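Local coordinates for protein vanadium-dependent haloperoxidase (Zobellia galactanivorans, PDB 4CIT) that probably oxidises iodide with hydrogen peroxide at a vanadate-bearing active site, as a bacterial iodoperoxidase of the vanadium haloperoxidase family, at residues Ile97-Ala111 against Leu148-His162. Numbering follows the deposited sequence.
Sequences IPEPDTTKTINYELA and LFSDSKAYGLQVADH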
loop_
_atom_site.group_PDB
_atom_site.type_symbol
_atom_site.label_atom_id
_atom_site.label_comp_id
_atom_site.label_asym_id
_atom_site.label_seq_id
_atom_site.Cartn_x
_atom_site.Cartn_y
_atom_site.Cartn_z
ATOM N N ILE A 97 22.171 1.235 -10.296
ATOM C CA ILE A 97 22.666 0.001 -9.642
ATOM C C ILE A 97 23.932 -0.509 -10.334
ATOM O O ILE A 97 24.172 -0.207 -11.503
ATOM C CB ILE A 97 21.659 -1.148 -9.572
ATOM C CG1 ILE A 97 21.121 -1.563 -10.935
ATOM C CG2 ILE A 97 20.445 -0.802 -8.615
ATOM C CD1 ILE A 97 20.540 -2.963 -10.953
ATOM N N PRO A 98 24.694 -1.322 -9.610
ATOM C CA PRO A 98 25.814 -1.961 -10.240
ATOM C C PRO A 98 25.337 -2.830 -11.372
ATOM O O PRO A 98 24.320 -3.484 -11.222
ATOM C CB PRO A 98 26.396 -2.867 -9.117
ATOM C CG PRO A 98 25.823 -2.377 -7.863
ATOM C CD PRO A 98 24.630 -1.555 -8.160
ATOM N N GLU A 99 26.104 -2.886 -12.468
ATOM C CA GLU A 99 25.850 -3.820 -13.578
ATOM C C GLU A 99 26.361 -5.228 -13.241
ATOM O O GLU A 99 27.271 -5.341 -12.492
ATOM C CB GLU A 99 26.582 -3.299 -14.824
ATOM C CG GLU A 99 25.960 -2.013 -15.397
ATOM C CD GLU A 99 24.640 -2.217 -16.173
ATOM O OE1 GLU A 99 24.089 -3.339 -16.361
ATOM O OE2 GLU A 99 24.093 -1.201 -16.600
ATOM N N PRO A 100 25.819 -6.275 -13.861
ATOM C CA PRO A 100 26.294 -7.591 -13.589
ATOM C C PRO A 100 27.649 -7.810 -14.293
ATOM O O PRO A 100 27.955 -7.163 -15.321
ATOM C CB PRO A 100 25.239 -8.467 -14.192
ATOM C CG PRO A 100 24.552 -7.682 -15.256
ATOM C CD PRO A 100 24.611 -6.271 -14.739
ATOM N N ASP A 101 28.399 -8.732 -13.741
ATOM C CA ASP A 101 29.760 -9.071 -14.249
ATOM C C ASP A 101 29.579 -9.785 -15.564
ATOM O O ASP A 101 28.942 -10.865 -15.607
ATOM C CB ASP A 101 30.399 -9.977 -13.176
ATOM C CG ASP A 101 31.844 -10.355 -13.449
ATOM O OD1 ASP A 101 32.228 -10.288 -14.621
ATOM O OD2 ASP A 101 32.477 -10.900 -12.513
ATOM N N THR A 102 30.105 -9.229 -16.694
ATOM C CA THR A 102 29.924 -9.881 -17.984
ATOM C C THR A 102 30.623 -11.237 -18.105
ATOM O O THR A 102 30.374 -11.961 -19.068
ATOM C CB THR A 102 30.442 -8.998 -19.139
ATOM O OG1 THR A 102 31.827 -8.679 -18.909
ATOM C CG2 THR A 102 29.739 -7.750 -19.143
ATOM N N THR A 103 31.522 -11.564 -17.188
ATOM C CA THR A 103 32.240 -12.795 -17.237
ATOM C C THR A 103 31.572 -13.955 -16.522
ATOM O O THR A 103 32.084 -15.081 -16.528
ATOM C CB THR A 103 33.712 -12.636 -16.680
ATOM O OG1 THR A 103 33.714 -12.453 -15.279
ATOM C CG2 THR A 103 34.419 -11.522 -17.365
ATOM N N LYS A 104 30.403 -13.695 -15.941
ATOM C CA LYS A 104 29.688 -14.719 -15.225
ATOM C C LYS A 104 28.362 -14.913 -15.895
ATOM O O LYS A 104 27.830 -13.985 -16.499
ATOM C CB LYS A 104 29.482 -14.274 -13.808
ATOM C CG LYS A 104 30.747 -14.507 -13.002
ATOM C CD LYS A 104 30.668 -13.795 -11.692
ATOM C CE LYS A 104 32.048 -13.839 -11.028
ATOM N NZ LYS A 104 32.314 -15.210 -10.563
ATOM N N THR A 105 27.833 -16.108 -15.781
ATOM C CA THR A 105 26.469 -16.437 -16.291
ATOM C C THR A 105 25.583 -16.186 -15.057
ATOM O O THR A 105 25.756 -16.801 -13.974
ATOM C CB THR A 105 26.351 -17.881 -16.776
ATOM O OG1 THR A 105 27.186 -18.034 -17.965
ATOM C CG2 THR A 105 24.960 -18.200 -17.212
ATOM N N ILE A 106 24.672 -15.236 -15.213
ATOM C CA ILE A 106 23.766 -14.902 -14.110
ATOM C C ILE A 106 22.336 -15.042 -14.573
ATOM O O ILE A 106 21.961 -14.579 -15.684
ATOM C CB ILE A 106 24.050 -13.445 -13.747
ATOM C CG1 ILE A 106 25.387 -13.354 -13.008
ATOM C CG2 ILE A 106 22.969 -12.844 -12.837
ATOM C CD1 ILE A 106 25.943 -11.958 -12.988
ATOM N N ASN A 107 21.476 -15.545 -13.688
ATOM C CA ASN A 107 20.043 -15.664 -14.022
ATOM C C ASN A 107 19.458 -14.391 -13.320
ATOM O O ASN A 107 19.455 -14.296 -12.073
ATOM C CB ASN A 107 19.454 -16.918 -13.426
ATOM C CG ASN A 107 17.932 -16.995 -13.588
ATOM O OD1 ASN A 107 17.193 -15.978 -13.535
ATOM N ND2 ASN A 107 17.452 -18.225 -13.868
ATOM N N TYR A 108 19.105 -13.396 -14.136
ATOM C CA TYR A 108 18.736 -12.093 -13.575
ATOM C C TYR A 108 17.427 -12.151 -12.791
ATOM O O TYR A 108 17.253 -11.383 -11.832
ATOM C CB TYR A 108 18.700 -10.996 -14.677
ATOM C CG TYR A 108 20.010 -10.945 -15.456
ATOM C CD1 TYR A 108 21.189 -10.668 -14.834
ATOM C CD2 TYR A 108 20.039 -11.256 -16.776
ATOM C CE1 TYR A 108 22.362 -10.627 -15.546
ATOM C CE2 TYR A 108 21.195 -11.256 -17.477
ATOM C CZ TYR A 108 22.353 -10.911 -16.849
ATOM O OH TYR A 108 23.543 -10.964 -17.566
ATOM N N GLU A 109 16.491 -12.967 -13.203
ATOM C CA GLU A 109 15.254 -13.125 -12.397
ATOM C C GLU A 109 15.547 -13.690 -11.021
ATOM O O GLU A 109 14.955 -13.315 -9.988
ATOM C CB GLU A 109 14.251 -14.014 -13.127
ATOM C CG GLU A 109 13.843 -13.339 -14.394
ATOM C CD GLU A 109 12.937 -14.206 -15.264
ATOM O OE1 GLU A 109 12.632 -15.378 -14.903
ATOM O OE2 GLU A 109 12.551 -13.730 -16.344
ATOM N N LEU A 110 16.457 -14.672 -10.984
ATOM C CA LEU A 110 16.912 -15.232 -9.716
ATOM C C LEU A 110 17.528 -14.086 -8.855
ATOM O O LEU A 110 17.226 -13.926 -7.703
ATOM C CB LEU A 110 17.903 -16.375 -10.007
ATOM C CG LEU A 110 18.504 -17.102 -8.811
ATOM C CD1 LEU A 110 17.406 -17.729 -8.009
ATOM C CD2 LEU A 110 19.505 -18.150 -9.262
ATOM N N ALA A 111 18.419 -13.305 -9.423
ATOM C CA ALA A 111 19.021 -12.185 -8.698
ATOM C C ALA A 111 17.993 -11.226 -8.176
ATOM O O ALA A 111 18.074 -10.808 -7.025
ATOM C CB ALA A 111 20.031 -11.444 -9.520
ATOM N N LEU A 148 25.538 -21.302 -11.013
ATOM C CA LEU A 148 24.573 -20.320 -11.424
ATOM C C LEU A 148 23.929 -19.657 -10.174
ATOM O O LEU A 148 23.697 -18.415 -10.162
ATOM C CB LEU A 148 23.511 -20.958 -12.269
ATOM C CG LEU A 148 22.441 -19.995 -12.775
ATOM C CD1 LEU A 148 23.049 -18.907 -13.648
ATOM C CD2 LEU A 148 21.375 -20.785 -13.530
ATOM N N PHE A 149 23.584 -20.456 -9.186
ATOM C CA PHE A 149 22.985 -19.960 -7.954
ATOM C C PHE A 149 23.907 -19.022 -7.230
ATOM O O PHE A 149 23.521 -17.891 -6.930
ATOM C CB PHE A 149 22.577 -21.097 -7.021
ATOM C CG PHE A 149 22.338 -20.672 -5.592
ATOM C CD1 PHE A 149 21.202 -19.906 -5.275
ATOM C CD2 PHE A 149 23.237 -20.958 -4.563
ATOM C CE1 PHE A 149 20.977 -19.505 -3.958
ATOM C CE2 PHE A 149 23.040 -20.459 -3.265
ATOM C CZ PHE A 149 21.881 -19.808 -2.980
ATOM N N SER A 150 25.162 -19.428 -7.043
ATOM C CA SER A 150 26.120 -18.609 -6.358
ATOM C C SER A 150 26.338 -17.209 -7.018
ATOM O O SER A 150 26.346 -16.129 -6.327
ATOM C CB SER A 150 27.490 -19.335 -6.298
ATOM O OG SER A 150 28.342 -18.492 -5.520
ATOM N N ASP A 151 26.520 -17.219 -8.342
ATOM C CA ASP A 151 26.841 -15.984 -9.092
ATOM C C ASP A 151 25.624 -15.090 -9.097
ATOM O O ASP A 151 25.730 -13.863 -8.950
ATOM C CB ASP A 151 27.257 -16.282 -10.533
ATOM C CG ASP A 151 28.690 -16.969 -10.601
ATOM O OD1 ASP A 151 29.455 -16.806 -9.660
ATOM O OD2 ASP A 151 28.963 -17.614 -11.576
ATOM N N SER A 152 24.459 -15.715 -9.262
ATOM C CA SER A 152 23.200 -14.953 -9.300
ATOM C C SER A 152 22.829 -14.320 -7.945
ATOM O O SER A 152 22.415 -13.100 -7.835
ATOM C CB SER A 152 22.055 -15.791 -9.873
ATOM O OG SER A 152 22.379 -16.332 -11.113
ATOM N N LYS A 153 22.948 -15.128 -6.896
ATOM C CA LYS A 153 22.760 -14.598 -5.533
ATOM C C LYS A 153 23.659 -13.445 -5.180
ATOM O O LYS A 153 23.257 -12.422 -4.585
ATOM C CB LYS A 153 22.960 -15.732 -4.507
ATOM C CG LYS A 153 22.913 -15.215 -3.074
ATOM C CD LYS A 153 22.977 -16.312 -2.013
ATOM C CE LYS A 153 24.234 -17.046 -2.008
ATOM N NZ LYS A 153 24.958 -16.483 -0.829
ATOM N N ALA A 154 24.948 -13.571 -5.566
ATOM C CA ALA A 154 25.913 -12.540 -5.314
ATOM C C ALA A 154 25.520 -11.214 -5.956
ATOM O O ALA A 154 25.684 -10.153 -5.334
ATOM C CB ALA A 154 27.316 -12.981 -5.757
ATOM N N TYR A 155 25.008 -11.242 -7.163
ATOM C CA TYR A 155 24.602 -10.017 -7.867
ATOM C C TYR A 155 23.359 -9.447 -7.169
ATOM O O TYR A 155 23.291 -8.227 -6.967
ATOM C CB TYR A 155 24.363 -10.250 -9.324
ATOM C CG TYR A 155 23.977 -9.019 -10.099
ATOM C CD1 TYR A 155 24.706 -7.877 -10.000
ATOM C CD2 TYR A 155 22.845 -8.997 -10.835
ATOM C CE1 TYR A 155 24.311 -6.740 -10.637
ATOM C CE2 TYR A 155 22.421 -7.840 -11.483
ATOM C CZ TYR A 155 23.128 -6.735 -11.327
ATOM O OH TYR A 155 22.793 -5.557 -11.942
ATOM N N GLY A 156 22.378 -10.291 -6.909
ATOM C CA GLY A 156 21.177 -9.856 -6.154
ATOM C C GLY A 156 21.483 -9.147 -4.829
ATOM O O GLY A 156 20.910 -8.108 -4.507
ATOM N N LEU A 157 22.448 -9.671 -4.079
ATOM C CA LEU A 157 22.863 -9.094 -2.852
ATOM C C LEU A 157 23.662 -7.794 -3.034
ATOM O O LEU A 157 23.515 -6.857 -2.220
ATOM C CB LEU A 157 23.597 -10.109 -1.988
ATOM C CG LEU A 157 22.804 -11.364 -1.487
ATOM C CD1 LEU A 157 23.725 -12.245 -0.648
ATOM C CD2 LEU A 157 21.575 -11.002 -0.690
ATOM N N GLN A 158 24.447 -7.687 -4.088
ATOM C CA GLN A 158 25.119 -6.440 -4.383
ATOM C C GLN A 158 24.133 -5.345 -4.686
ATOM O O GLN A 158 24.283 -4.215 -4.222
ATOM C CB GLN A 158 26.127 -6.616 -5.546
ATOM C CG GLN A 158 26.933 -5.448 -5.832
ATOM C CD GLN A 158 27.760 -5.647 -7.117
ATOM O OE1 GLN A 158 27.496 -6.533 -7.928
ATOM N NE2 GLN A 158 28.718 -4.786 -7.302
ATOM N N VAL A 159 23.145 -5.662 -5.485
ATOM C CA VAL A 159 22.073 -4.667 -5.789
ATOM C C VAL A 159 21.310 -4.301 -4.485
ATOM O O VAL A 159 20.995 -3.145 -4.275
ATOM C CB VAL A 159 21.169 -5.144 -6.906
ATOM C CG1 VAL A 159 19.987 -4.166 -7.066
ATOM C CG2 VAL A 159 21.976 -5.297 -8.221
ATOM N N ALA A 160 20.916 -5.267 -3.670
ATOM C CA ALA A 160 20.238 -4.994 -2.436
ATOM C C ALA A 160 21.052 -4.086 -1.563
ATOM O O ALA A 160 20.480 -3.199 -0.891
ATOM C CB ALA A 160 19.944 -6.299 -1.660
ATOM N N ASP A 161 22.404 -4.197 -1.563
ATOM C CA ASP A 161 23.173 -3.327 -0.763
ATOM C C ASP A 161 23.065 -1.906 -1.300
ATOM O O ASP A 161 23.079 -0.957 -0.513
ATOM C CB ASP A 161 24.681 -3.688 -0.647
ATOM C CG ASP A 161 24.924 -4.982 0.196
ATOM O OD1 ASP A 161 24.075 -5.385 1.099
ATOM O OD2 ASP A 161 25.968 -5.611 -0.080
ATOM N N HIS A 162 23.043 -1.747 -2.615
ATOM C CA HIS A 162 22.984 -0.427 -3.198
ATOM C C HIS A 162 21.661 0.215 -2.825
ATOM O O HIS A 162 21.581 1.415 -2.412
ATOM C CB HIS A 162 23.290 -0.459 -4.703
ATOM C CG HIS A 162 23.086 0.861 -5.397
ATOM N ND1 HIS A 162 24.102 1.766 -5.533
ATOM C CD2 HIS A 162 22.008 1.402 -6.032
ATOM C CE1 HIS A 162 23.665 2.841 -6.171
ATOM N NE2 HIS A 162 22.390 2.632 -6.509
HETATM O O HOH W 1 28.358 -7.104 -10.408
HETATM O O HOH W 2 27.133 -18.916 -13.180
HETATM O O HOH W 3 29.685 -18.073 -14.848
#
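Tyr155 OH donates to Pro98 O at 2.7 Å, in the carbonyl plane with a C=O...donor angle of 149°, joining the loop 97-107 to segment 148-162 of helix 146-167. Asn107 N donates to Ser152 OG at 2.8 Å along an almost straight path (178°), and that hydroxyl in turn donates to Leu148 O one turn back, a carbonyl already taken by Ser152 N from the other face.

Apolar packing centres on the Tyr155 ring, which its first torsion, CG trans to the backbone N, places against Pro98 and Pro100. Pro100 CB sits over the ring's centre in a CH-pi contact, 3.9 Å from the centroid and 9° off the normal; Val159 CG2 covers the opposite face near the rim. Replacing Tyr155 with an alanine would probably leave Pro98 O without this donor and open a gap beneath Pro100. Farther along, Ile97 CA lies over the His162 ring, whose NE2 is held by Thr95 O.

The loop leads into helix 108-123, with Asn107 as N-cap: its OD1 accepts from Leu110 N. This helix then packs on helix 146-167 in the mainly helical body, far from the vanadate site. Close approach is possible at Gly156, whose CA is 3.4 Å from Ala111 O; Leu110 CD2 meets Ser152 CB at 3.5 Å.

Lys104 NZ and Asp151 OD1 form a salt bridge at 3.4 Å, its hydrogen bond weak. Waters link Asp151 OD2 to Thr105 O and Gln158 OE1 to Glu99 O.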